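Local atomic coordinates of lactaldehyde dehydrogenase (Escherichia coli, PDB entry 2IMP), a protein that catalyses the irreversible NAD-dependent oxidation of L-lactaldehyde, formed from L-fucose and L-rhamnose, to L-lactate, and also oxidises glycolaldehyde. Residues Q214-G218 with K236-A241; I38-Q42 with L206-V212; S70-K74 with I112-E117. One frame throughout, in Å; residues are numbered along the deposited sequence.

Interaction 1: Q214-G218 with K236-A241; sequences QELAG and KIMATA. With NAI (1,4-dihydronicotinamide adenine dinucleotide), chain D.
Gln214 lays its carboxamide obliquely across the end of Thr240, beside the adenine of the bound dinucleotide. The chain is bent at chi2 (-69°), which turns the amide so that each of its two N-H groups has its own acceptor: one runs almost straight from NE2 to N1A of the adenine, 2.8 Å away, while the other makes a weak 3.4 Å bond from NE2 to the Lys236 carbonyl O. At the oxygen end of the amide, Thr240 OG1 donates to OE1 in a bond whose 2.5 Å length is suspiciously short. The three bonds together fit this amide orientation and not its flipped form, and glutamine suits a place that needs both a donor and an acceptor.

Ile237 adds a greasy wall, its CG1 3.5 Å from C2A of the adenine, and its other branch, CG2, meets Ala217 CB at 4.0 Å. Small residues let the helices approach: Gly218 CA lies 3.4 Å from Thr240 CG2, where a beta carbon would collide. The short helical segments pass with axes 8.3 Å apart at 41°. Together they form the adenine-binding cleft between two helices of the Rossmann-type NAD-binding domain of aldehyde dehydrogenases.

Interaction 2: I38-Q42 with L206-V212; sequences IPDGQ and LGRGETV. With NAI (1,4-dihydronicotinamide adenine dinucleotide), chain D.
Gly41, the last residue of an inverse gamma turn centred on Asp40 that ends strand 34-39, sits against Leu206, Gly207 and Val212; the partner is the loop leading from a strand of the Rossmann-type domain into helix 209-218. This is the tight half. Gly41 CA makes a CA-H...O contact of 3.1 Å with Leu206 O, and Val212 CG2 presses within 3.3 Å of the Gly41 carbonyl carbon. A side chain on Gly41 would run into both, while at Gly207 a beta carbon would jam against the preceding carbonyl O and strike Val212 CG2, which only glycine avoids. Next to the glycines, Leu206 CD1 lies 3.9 Å from Pro39 CD and also touches Ile38 CG2, a greasy patch continued by Met9 and Pro177.

The other half is looser, polar and partly exposed. The Asp40 carboxylate, its CG anti to the backbone N (chi1 -174°), swings back to Arg208, giving a salt bridge of 3.2 Å between OD1 and NE with the two flat groups 60° apart. Gln42 folds over the turn and donates from NE2 to Asp40 O, 2.9 Å away. Beyond the loop, Gly209 must also stay bare, since a beta carbon would strike the dinucleotide. Between the halves one water has four partners: it donates to Asp40 OD1 and Gly41 O and accepts from Arg208 N and from Thr211 OG1, the last at 2.6 Å.

Interaction 3: S70-K74 with I112-E117; sequences SWLRK and IDYMAE. With SO4 (sulfate ion), chain C.
The Arg73 guanidinium has the Ala116 methyl over one face, while its edge meets a sulfate oxygen in plane and, near that plane, CG of Glu117. The sulfate, probably from the crystallisation liquor, accepts a weak bond from Arg73 NH1 and a firmer 2.8 Å bond from Ser70 OG to O3. The extended chain passes its CG 3.6 Å from Asp113 OD1, but NE stays 5.0 Å from that oxygen, too far for a direct bond; a water bridges OD1 to Arg73 O, and OD2 forms a salt bridge with Arg80.

Deeper between the helices, segments 70-74 and 112-116 run antiparallel (172°, axes 8.8 Å apart). Leu72 CB rests 4.0 Å from Ile112 CG2 and 4.1 Å from Ala116 CB, small enough to fit against the guanidinium too.

A second water links Arg73 NH2 to Glu117 OE2, yet the stronger partner of Arg73 is Glu117 of the third subunit; Glu117 of this chain, through OE1, pairs with Arg121 there. A leucine in place of Arg73 would probably cost the third subunit's Glu117 an arginine partner and the sulfate its weak bond. The chemistry implies an apolar seam whose charged border serves both the subunit interface, through Arg73 and Glu117, and its own chain, through Asp113 and Arg80.

Interactions 1 and 2 are neighbours, their centres 14 Å apart: both use helix 209-218, touch the dinucleotide and meet where Gln214 N probably hydrogen-bonds to Gly209 O (2.9 Å). Interaction 2 ties the start of that helix to the end of strand 34-39 in the N-terminal sheet, and interaction 1 joins its other end to helix 231-242. Interaction 3 lies 29 Å from the centre of each, between helices 65-81 and 98-116. Along the chain its segments fall between the two of interaction 2, and interaction 1 comes last. Helix 209-218 is thus joined both to the N-terminal sheet and to helix 231-242, while the helices of interaction 3 reach another subunit.

Interaction 1: Q214-G218 with K236-A241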
loop_
_atom_site.group_PDB
_atom_site.type_symbol
_atom_site.label_atom_id
_atom_site.label_comp_id
_atom_site.label_asym_id
_atom_site.label_seq_id
_atom_site.Cartn_x
_atom_site.Cartn_y
_atom_site.Cartn_z
ATOM N N GLN A 214 -27.364 -21.142 -12.843
ATOM C CA GLN A 214 -28.273 -20.213 -12.188
ATOM C C GLN A 214 -28.368 -20.424 -10.667
ATOM O O GLN A 214 -28.482 -19.457 -9.910
ATOM C CB GLN A 214 -29.660 -20.296 -12.822
ATOM C CG GLN A 214 -29.786 -19.470 -14.095
ATOM C CD GLN A 214 -29.748 -17.971 -13.825
ATOM O OE1 GLN A 214 -30.632 -17.432 -13.164
ATOM N NE2 GLN A 214 -28.719 -17.294 -14.334
ATOM N N GLU A 215 -28.315 -21.679 -10.230
ATOM C CA GLU A 215 -28.360 -21.957 -8.796
ATOM C C GLU A 215 -27.067 -21.451 -8.089
ATOM O O GLU A 215 -27.102 -20.986 -6.948
ATOM C CB GLU A 215 -28.561 -23.460 -8.559
ATOM C CG GLU A 215 -28.697 -23.896 -7.101
ATOM C CD GLU A 215 -29.801 -23.169 -6.331
ATOM O OE1 GLU A 215 -30.804 -22.757 -6.944
ATOM O OE2 GLU A 215 -29.670 -23.029 -5.098
ATOM N N LEU A 216 -25.944 -21.527 -8.795
ATOM C CA LEU A 216 -24.689 -21.044 -8.238
ATOM C C LEU A 216 -24.670 -19.501 -8.125
ATOM O O LEU A 216 -23.908 -18.924 -7.346
ATOM C CB LEU A 216 -23.507 -21.530 -9.087
ATOM C CG LEU A 216 -23.290 -23.051 -9.128
ATOM C CD1 LEU A 216 -22.097 -23.379 -10.012
ATOM C CD2 LEU A 216 -23.072 -23.596 -7.722
ATOM N N ALA A 217 -25.527 -18.858 -8.910
ATOM C CA ALA A 217 -25.641 -17.408 -8.887
ATOM C C ALA A 217 -26.768 -16.894 -7.958
ATOM O O ALA A 217 -26.635 -15.840 -7.328
ATOM C CB ALA A 217 -25.864 -16.877 -10.308
ATOM N N GLY A 218 -27.848 -17.669 -7.868
ATOM C CA GLY A 218 -28.988 -17.270 -7.062
ATOM C C GLY A 218 -29.136 -17.813 -5.655
ATOM O O GLY A 218 -30.006 -17.362 -4.916
ATOM N N LYS A 236 -27.415 -12.545 -17.287
ATOM C CA LYS A 236 -28.354 -13.400 -16.590
ATOM C C LYS A 236 -27.858 -13.759 -15.187
ATOM O O LYS A 236 -28.639 -13.867 -14.246
ATOM C CB LYS A 236 -28.604 -14.671 -17.403
ATOM C CG LYS A 236 -29.232 -14.405 -18.775
ATOM C CD LYS A 236 -29.473 -15.696 -19.541
ATOM C CE LYS A 236 -30.079 -15.427 -20.908
ATOM N NZ LYS A 236 -29.135 -14.667 -21.775
ATOM N N ILE A 237 -26.546 -13.938 -15.076
ATOM C CA ILE A 237 -25.922 -14.249 -13.799
ATOM C C ILE A 237 -26.050 -13.084 -12.807
ATOM O O ILE A 237 -26.439 -13.273 -11.655
ATOM C CB ILE A 237 -24.425 -14.589 -13.984
ATOM C CG1 ILE A 237 -24.297 -15.983 -14.600
ATOM C CG2 ILE A 237 -23.694 -14.534 -12.644
ATOM C CD1 ILE A 237 -22.914 -16.336 -15.064
ATOM N N MET A 238 -25.732 -11.883 -13.278
ATOM C CA MET A 238 -25.822 -10.710 -12.429
ATOM C C MET A 238 -27.268 -10.389 -12.029
ATOM O O MET A 238 -27.535 -10.043 -10.883
ATOM C CB MET A 238 -25.195 -9.498 -13.119
ATOM C CG MET A 238 -25.115 -8.261 -12.233
ATOM S SD MET A 238 -24.175 -6.926 -13.006
ATOM C CE MET A 238 -24.496 -5.583 -11.838
ATOM N N ALA A 239 -28.188 -10.505 -12.986
ATOM C CA ALA A 239 -29.584 -10.255 -12.686
ATOM C C ALA A 239 -30.077 -11.189 -11.562
ATOM O O ALA A 239 -30.782 -10.768 -10.644
ATOM C CB ALA A 239 -30.431 -10.454 -13.942
ATOM N N THR A 240 -29.675 -12.453 -11.646
ATOM C CA THR A 240 -30.061 -13.428 -10.638
ATOM C C THR A 240 -29.389 -13.164 -9.284
ATOM O O THR A 240 -30.018 -13.292 -8.232
ATOM C CB THR A 240 -29.743 -14.852 -11.123
ATOM O OG1 THR A 240 -30.568 -15.143 -12.259
ATOM C CG2 THR A 240 -30.009 -15.874 -10.033
ATOM N N ALA A 241 -28.116 -12.780 -9.326
ATOM C CA ALA A 241 -27.393 -12.458 -8.104
ATOM C C ALA A 241 -28.048 -11.278 -7.354
ATOM O O ALA A 241 -28.024 -11.212 -6.126
ATOM C CB ALA A 241 -25.935 -12.129 -8.429
HETATM P PA NAI D . -21.078 -18.837 -22.070
HETATM O O1A NAI D . -21.522 -17.675 -21.284
HETATM O O2A NAI D . -22.120 -19.302 -23.093
HETATM O O5B NAI D . -20.712 -20.031 -21.074
HETATM C C5B NAI D . -19.785 -19.911 -20.006
HETATM C C4B NAI D . -20.325 -20.529 -18.707
HETATM O O4B NAI D . -21.505 -19.858 -18.260
HETATM C C3B NAI D . -20.718 -22.010 -18.824
HETATM O O3B NAI D . -20.259 -22.729 -17.683
HETATM C C2B NAI D . -22.226 -21.949 -18.964
HETATM O O2B NAI D . -22.918 -23.125 -18.634
HETATM C C1B NAI D . -22.579 -20.778 -18.083
HETATM N N9A NAI D . -23.883 -20.136 -18.425
HETATM C C8A NAI D . -24.473 -19.880 -19.662
HETATM N N7A NAI D . -25.682 -19.274 -19.452
HETATM C C5A NAI D . -25.873 -19.143 -18.121
HETATM C C6A NAI D . -26.921 -18.599 -17.349
HETATM N N6A NAI D . -28.004 -18.087 -17.931
HETATM N N1A NAI D . -26.819 -18.608 -15.950
HETATM C C2A NAI D . -25.686 -19.146 -15.323
HETATM N N3A NAI D . -24.647 -19.684 -16.099
HETATM C C4A NAI D . -24.742 -19.676 -17.470
HETATM O O3 NAI D . -19.713 -18.373 -22.775
HETATM P PN NAI D . -18.656 -19.293 -23.573
HETATM O O1N NAI D . -18.267 -20.467 -22.773
HETATM O O2N NAI D . -17.554 -18.380 -24.033
HETATM O O5D NAI D . -19.540 -19.701 -24.867
HETATM C C5D NAI D . -20.135 -20.955 -25.088
HETATM C C4D NAI D . -20.901 -20.857 -26.387
HETATM O O4D NAI D . -21.731 -22.006 -26.525
HETATM C C3D NAI D . -21.827 -19.682 -26.776
HETATM O O3D NAI D . -21.204 -18.872 -27.754
HETATM C C2D NAI D . -23.104 -20.308 -27.272
HETATM O O2D NAI D . -23.632 -19.659 -28.406
HETATM C C1D NAI D . -22.694 -21.739 -27.521
HETATM N N1N NAI D . -23.880 -22.653 -27.465
HETATM C C2N NAI D . -24.264 -23.137 -26.210
HETATM C C3N NAI D . -25.380 -24.010 -26.105
HETATM C C7N NAI D . -25.809 -24.549 -24.759
HETATM O O7N NAI D . -26.904 -25.402 -24.698
HETATM N N7N NAI D . -25.190 -24.247 -23.616
HETATM C C4N NAI D . -26.086 -24.373 -27.300
HETATM C C5N NAI D . -25.680 -23.868 -28.570
HETATM C C6N NAI D . -24.564 -23.002 -28.634
#

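Interaction 2: I38-Q42 with L206-V212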
loop_
_atom_site.group_PDB
_atom_site.type_symbol
_atom_site.label_atom_id
_atom_site.label_comp_id
_atom_site.label_asym_id
_atom_site.label_seq_id
_atom_site.Cartn_x
_atom_site.Cartn_y
_atom_site.Cartn_z
ATOM N N ILE A 38 -21.655 -36.200 -19.073
ATOM C CA ILE A 38 -21.804 -35.638 -17.745
ATOM C C ILE A 38 -23.265 -35.512 -17.331
ATOM O O ILE A 38 -24.154 -35.382 -18.175
ATOM C CB ILE A 38 -21.153 -34.237 -17.629
ATOM C CG1 ILE A 38 -21.769 -33.292 -18.660
ATOM C CG2 ILE A 38 -19.649 -34.347 -17.798
ATOM C CD1 ILE A 38 -21.385 -31.838 -18.460
ATOM N N PRO A 39 -23.528 -35.557 -16.026
ATOM C CA PRO A 39 -24.912 -35.439 -15.588
ATOM C C PRO A 39 -25.570 -34.110 -15.964
ATOM O O PRO A 39 -24.926 -33.058 -15.968
ATOM C CB PRO A 39 -24.819 -35.635 -14.073
ATOM C CG PRO A 39 -23.404 -35.305 -13.743
ATOM C CD PRO A 39 -22.643 -35.875 -14.896
ATOM N N ASP A 40 -26.846 -34.185 -16.326
ATOM C CA ASP A 40 -27.602 -32.987 -16.627
ATOM C C ASP A 40 -28.061 -32.390 -15.282
ATOM O O ASP A 40 -29.251 -32.324 -14.970
ATOM C CB ASP A 40 -28.803 -33.322 -17.524
ATOM C CG ASP A 40 -29.552 -32.083 -17.994
ATOM O OD1 ASP A 40 -28.920 -31.019 -18.137
ATOM O OD2 ASP A 40 -30.775 -32.174 -18.238
ATOM N N GLY A 41 -27.055 -32.023 -14.491
ATOM C CA GLY A 41 -27.256 -31.470 -13.166
ATOM C C GLY A 41 -28.395 -30.496 -13.002
ATOM O O GLY A 41 -28.814 -29.827 -13.944
ATOM N N GLN A 42 -28.899 -30.426 -11.781
ATOM C CA GLN A 42 -29.993 -29.531 -11.451
ATOM C C GLN A 42 -29.683 -28.697 -10.199
ATOM O O GLN A 42 -28.713 -28.974 -9.492
ATOM C CB GLN A 42 -31.278 -30.345 -11.229
ATOM C CG GLN A 42 -31.703 -31.193 -12.434
ATOM C CD GLN A 42 -32.156 -30.350 -13.614
ATOM O OE1 GLN A 42 -33.025 -29.493 -13.474
ATOM N NE2 GLN A 42 -31.574 -30.597 -14.787
ATOM N N LEU A 206 -21.764 -30.483 -12.167
ATOM C CA LEU A 206 -21.859 -30.551 -13.619
ATOM C C LEU A 206 -23.255 -30.324 -14.213
ATOM O O LEU A 206 -24.248 -30.843 -13.699
ATOM C CB LEU A 206 -21.322 -31.907 -14.081
ATOM C CG LEU A 206 -19.913 -32.241 -13.576
ATOM C CD1 LEU A 206 -19.626 -33.719 -13.764
ATOM C CD2 LEU A 206 -18.890 -31.386 -14.313
ATOM N N GLY A 207 -23.312 -29.556 -15.299
ATOM C CA GLY A 207 -24.586 -29.288 -15.939
ATOM C C GLY A 207 -24.612 -28.053 -16.820
ATOM O O GLY A 207 -23.571 -27.476 -17.155
ATOM N N ARG A 208 -25.819 -27.650 -17.197
ATOM C CA ARG A 208 -26.012 -26.485 -18.044
ATOM C C ARG A 208 -26.039 -25.160 -17.275
ATOM O O ARG A 208 -26.154 -25.138 -16.048
ATOM C CB ARG A 208 -27.317 -26.614 -18.833
ATOM C CG ARG A 208 -27.340 -27.762 -19.839
ATOM C CD ARG A 208 -28.744 -27.934 -20.402
ATOM N NE ARG A 208 -29.701 -28.204 -19.332
ATOM C CZ ARG A 208 -31.020 -28.096 -19.455
ATOM N NH1 ARG A 208 -31.553 -27.719 -20.610
ATOM N NH2 ARG A 208 -31.808 -28.365 -18.422
ATOM N N GLY A 209 -25.943 -24.064 -18.017
ATOM C CA GLY A 209 -25.964 -22.761 -17.392
ATOM C C GLY A 209 -27.311 -22.401 -16.802
ATOM O O GLY A 209 -27.397 -21.981 -15.647
ATOM N N GLU A 210 -28.363 -22.575 -17.597
ATOM C CA GLU A 210 -29.728 -22.267 -17.172
ATOM C C GLU A 210 -30.173 -22.968 -15.867
ATOM O O GLU A 210 -30.994 -22.444 -15.115
ATOM C CB GLU A 210 -30.719 -22.632 -18.286
ATOM C CG GLU A 210 -30.519 -21.894 -19.609
ATOM C CD GLU A 210 -29.177 -22.190 -20.283
ATOM O OE1 GLU A 210 -28.634 -23.304 -20.103
ATOM O OE2 GLU A 210 -28.673 -21.304 -21.014
ATOM N N THR A 211 -29.628 -24.151 -15.624
ATOM C CA THR A 211 -29.959 -24.922 -14.434
ATOM C C THR A 211 -28.938 -24.770 -13.275
ATOM O O THR A 211 -29.132 -23.972 -12.353
ATOM C CB THR A 211 -30.074 -26.420 -14.783
ATOM O OG1 THR A 211 -28.887 -26.834 -15.468
ATOM C CG2 THR A 211 -31.287 -26.676 -15.683
ATOM N N VAL A 212 -27.866 -25.549 -13.342
ATOM C CA VAL A 212 -26.833 -25.501 -12.325
ATOM C C VAL A 212 -26.185 -24.105 -12.177
ATOM O O VAL A 212 -26.020 -23.608 -11.065
ATOM C CB VAL A 212 -25.725 -26.532 -12.623
ATOM C CG1 VAL A 212 -24.676 -26.514 -11.512
ATOM C CG2 VAL A 212 -26.341 -27.926 -12.758
HETATM P PA NAI D . -21.078 -18.837 -22.070
HETATM O O1A NAI D . -21.522 -17.675 -21.284
HETATM O O2A NAI D . -22.120 -19.302 -23.093
HETATM O O5B NAI D . -20.712 -20.031 -21.074
HETATM C C5B NAI D . -19.785 -19.911 -20.006
HETATM C C4B NAI D . -20.325 -20.529 -18.707
HETATM O O4B NAI D . -21.505 -19.858 -18.260
HETATM C C3B NAI D . -20.718 -22.010 -18.824
HETATM O O3B NAI D . -20.259 -22.729 -17.683
HETATM C C2B NAI D . -22.226 -21.949 -18.964
HETATM O O2B NAI D . -22.918 -23.125 -18.634
HETATM C C1B NAI D . -22.579 -20.778 -18.083
HETATM N N9A NAI D . -23.883 -20.136 -18.425
HETATM C C8A NAI D . -24.473 -19.880 -19.662
HETATM N N7A NAI D . -25.682 -19.274 -19.452
HETATM C C5A NAI D . -25.873 -19.143 -18.121
HETATM C C6A NAI D . -26.921 -18.599 -17.349
HETATM N N6A NAI D . -28.004 -18.087 -17.931
HETATM N N1A NAI D . -26.819 -18.608 -15.950
HETATM C C2A NAI D . -25.686 -19.146 -15.323
HETATM N N3A NAI D . -24.647 -19.684 -16.099
HETATM C C4A NAI D . -24.742 -19.676 -17.470
HETATM O O3 NAI D . -19.713 -18.373 -22.775
HETATM P PN NAI D . -18.656 -19.293 -23.573
HETATM O O1N NAI D . -18.267 -20.467 -22.773
HETATM O O2N NAI D . -17.554 -18.380 -24.033
HETATM O O5D NAI D . -19.540 -19.701 -24.867
HETATM C C5D NAI D . -20.135 -20.955 -25.088
HETATM C C4D NAI D . -20.901 -20.857 -26.387
HETATM O O4D NAI D . -21.731 -22.006 -26.525
HETATM C C3D NAI D . -21.827 -19.682 -26.776
HETATM O O3D NAI D . -21.204 -18.872 -27.754
HETATM C C2D NAI D . -23.104 -20.308 -27.272
HETATM O O2D NAI D . -23.632 -19.659 -28.406
HETATM C C1D NAI D . -22.694 -21.739 -27.521
HETATM N N1N NAI D . -23.880 -22.653 -27.465
HETATM C C2N NAI D . -24.264 -23.137 -26.210
HETATM C C3N NAI D . -25.380 -24.010 -26.105
HETATM C C7N NAI D . -25.809 -24.549 -24.759
HETATM O O7N NAI D . -26.904 -25.402 -24.698
HETATM N N7N NAI D . -25.190 -24.247 -23.616
HETATM C C4N NAI D . -26.086 -24.373 -27.300
HETATM C C5N NAI D . -25.680 -23.868 -28.570
HETATM C C6N NAI D . -24.564 -23.002 -28.634
HETATM O O HOH W 1 -28.052 -29.139 -16.462
#

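Interaction 3: S70-K74 with I112-E117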
loop_
_atom_site.group_PDB
_atom_site.type_symbol
_atom_site.label_atom_id
_atom_site.label_comp_id
_atom_site.label_asym_id
_atom_site.label_seq_id
_atom_site.Cartn_x
_atom_site.Cartn_y
_atom_site.Cartn_z
ATOM N N SER A 70 -0.237 -24.330 1.714
ATOM C CA SER A 70 0.343 -25.660 1.633
ATOM C C SER A 70 -0.586 -26.615 0.844
ATOM O O SER A 70 -0.135 -27.394 0.008
ATOM C CB SER A 70 0.594 -26.205 3.041
ATOM O OG SER A 70 1.265 -27.448 2.989
ATOM N N TRP A 71 -1.884 -26.524 1.121
ATOM C CA TRP A 71 -2.859 -27.331 0.402
ATOM C C TRP A 71 -2.865 -27.006 -1.105
ATOM O O TRP A 71 -2.923 -27.908 -1.948
ATOM C CB TRP A 71 -4.267 -27.122 0.979
ATOM C CG TRP A 71 -4.517 -27.920 2.225
ATOM C CD1 TRP A 71 -4.761 -27.441 3.482
ATOM C CD2 TRP A 71 -4.526 -29.348 2.333
ATOM N NE1 TRP A 71 -4.922 -28.483 4.365
ATOM C CE2 TRP A 71 -4.782 -29.662 3.686
ATOM C CE3 TRP A 71 -4.341 -30.389 1.415
ATOM C CZ2 TRP A 71 -4.857 -30.982 4.143
ATOM C CZ3 TRP A 71 -4.415 -31.701 1.871
ATOM C CH2 TRP A 71 -4.671 -31.984 3.223
ATOM N N LEU A 72 -2.798 -25.713 -1.420
ATOM C CA LEU A 72 -2.759 -25.278 -2.810
ATOM C C LEU A 72 -1.510 -25.804 -3.539
ATOM O O LEU A 72 -1.586 -26.230 -4.684
ATOM C CB LEU A 72 -2.804 -23.748 -2.898
ATOM C CG LEU A 72 -4.127 -23.053 -2.562
ATOM C CD1 LEU A 72 -3.931 -21.540 -2.622
ATOM C CD2 LEU A 72 -5.206 -23.488 -3.551
ATOM N N ARG A 73 -0.369 -25.773 -2.858
ATOM C CA ARG A 73 0.865 -26.285 -3.451
ATOM C C ARG A 73 0.797 -27.792 -3.762
ATOM O O ARG A 73 1.399 -28.263 -4.723
ATOM C CB ARG A 73 2.056 -25.993 -2.537
ATOM C CG ARG A 73 2.569 -24.578 -2.697
ATOM C CD ARG A 73 3.436 -24.128 -1.541
ATOM N NE ARG A 73 3.815 -22.731 -1.735
ATOM C CZ ARG A 73 4.115 -21.883 -0.755
ATOM N NH1 ARG A 73 4.087 -22.283 0.513
ATOM N NH2 ARG A 73 4.435 -20.626 -1.050
ATOM N N LYS A 74 0.071 -28.533 -2.932
ATOM C CA LYS A 74 -0.101 -29.954 -3.176
ATOM C C LYS A 74 -0.906 -30.180 -4.455
ATOM O O LYS A 74 -0.647 -31.118 -5.209
ATOM C CB LYS A 74 -0.813 -30.623 -1.998
ATOM C CG LYS A 74 0.039 -30.687 -0.747
ATOM C CD LYS A 74 -0.713 -31.295 0.414
ATOM C CE LYS A 74 0.167 -31.337 1.652
ATOM N NZ LYS A 74 -0.595 -31.847 2.832
ATOM N N ILE A 112 -1.252 -21.236 -9.575
ATOM C CA ILE A 112 -1.656 -21.685 -8.246
ATOM C C ILE A 112 -0.536 -21.444 -7.209
ATOM O O ILE A 112 -0.786 -20.926 -6.127
ATOM C CB ILE A 112 -2.052 -23.190 -8.259
ATOM C CG1 ILE A 112 -3.315 -23.380 -9.116
ATOM C CG2 ILE A 112 -2.269 -23.692 -6.833
ATOM C CD1 ILE A 112 -3.808 -24.824 -9.242
ATOM N N ASP A 113 0.689 -21.827 -7.560
ATOM C CA ASP A 113 1.827 -21.594 -6.682
ATOM C C ASP A 113 1.997 -20.090 -6.389
ATOM O O ASP A 113 2.221 -19.692 -5.248
ATOM C CB ASP A 113 3.124 -22.124 -7.308
ATOM C CG ASP A 113 3.259 -23.636 -7.195
ATOM O OD1 ASP A 113 2.615 -24.238 -6.309
ATOM O OD2 ASP A 113 4.030 -24.220 -7.988
ATOM N N TYR A 114 1.901 -19.282 -7.444
ATOM C CA TYR A 114 1.998 -17.835 -7.298
ATOM C C TYR A 114 0.951 -17.303 -6.298
ATOM O O TYR A 114 1.282 -16.550 -5.379
ATOM C CB TYR A 114 1.817 -17.145 -8.660
ATOM C CG TYR A 114 1.524 -15.662 -8.558
ATOM C CD1 TYR A 114 2.529 -14.741 -8.257
ATOM C CD2 TYR A 114 0.221 -15.192 -8.691
ATOM C CE1 TYR A 114 2.231 -13.380 -8.081
ATOM C CE2 TYR A 114 -0.087 -13.848 -8.515
ATOM C CZ TYR A 114 0.915 -12.950 -8.209
ATOM O OH TYR A 114 0.576 -11.637 -8.003
ATOM N N MET A 115 -0.300 -17.718 -6.480
ATOM C CA MET A 115 -1.365 -17.303 -5.572
ATOM C C MET A 115 -1.143 -17.768 -4.116
ATOM O O MET A 115 -1.397 -17.019 -3.172
ATOM C CB MET A 115 -2.717 -17.811 -6.077
ATOM C CG MET A 115 -3.300 -16.977 -7.213
ATOM S SD MET A 115 -3.726 -15.290 -6.680
ATOM C CE MET A 115 -3.857 -14.458 -8.238
ATOM N N ALA A 116 -0.654 -18.996 -3.947
ATOM C CA ALA A 116 -0.387 -19.513 -2.610
ATOM C C ALA A 116 0.614 -18.622 -1.834
ATOM O O ALA A 116 0.600 -18.574 -0.607
ATOM C CB ALA A 116 0.153 -20.949 -2.694
ATOM N N GLU A 117 1.459 -17.926 -2.586
ATOM C CA GLU A 117 2.461 -17.041 -2.009
ATOM C C GLU A 117 1.867 -15.790 -1.320
ATOM O O GLU A 117 2.573 -15.076 -0.613
ATOM C CB GLU A 117 3.463 -16.608 -3.090
ATOM C CG GLU A 117 4.103 -17.780 -3.811
ATOM C CD GLU A 117 5.029 -17.357 -4.933
ATOM O OE1 GLU A 117 4.814 -16.281 -5.531
ATOM O OE2 GLU A 117 5.969 -18.116 -5.234
HETATM S S SO4 C . 4.541 -26.298 1.922
HETATM O O1 SO4 C . 4.297 -26.449 0.474
HETATM O O2 SO4 C . 3.821 -25.111 2.423
HETATM O O3 SO4 C . 4.062 -27.499 2.633
HETATM O O4 SO4 C . 5.988 -26.131 2.158
HETATM O O HOH W 2 5.745 -20.920 -4.015
HETATM O O HOH W 3 3.592 -27.057 -5.747
#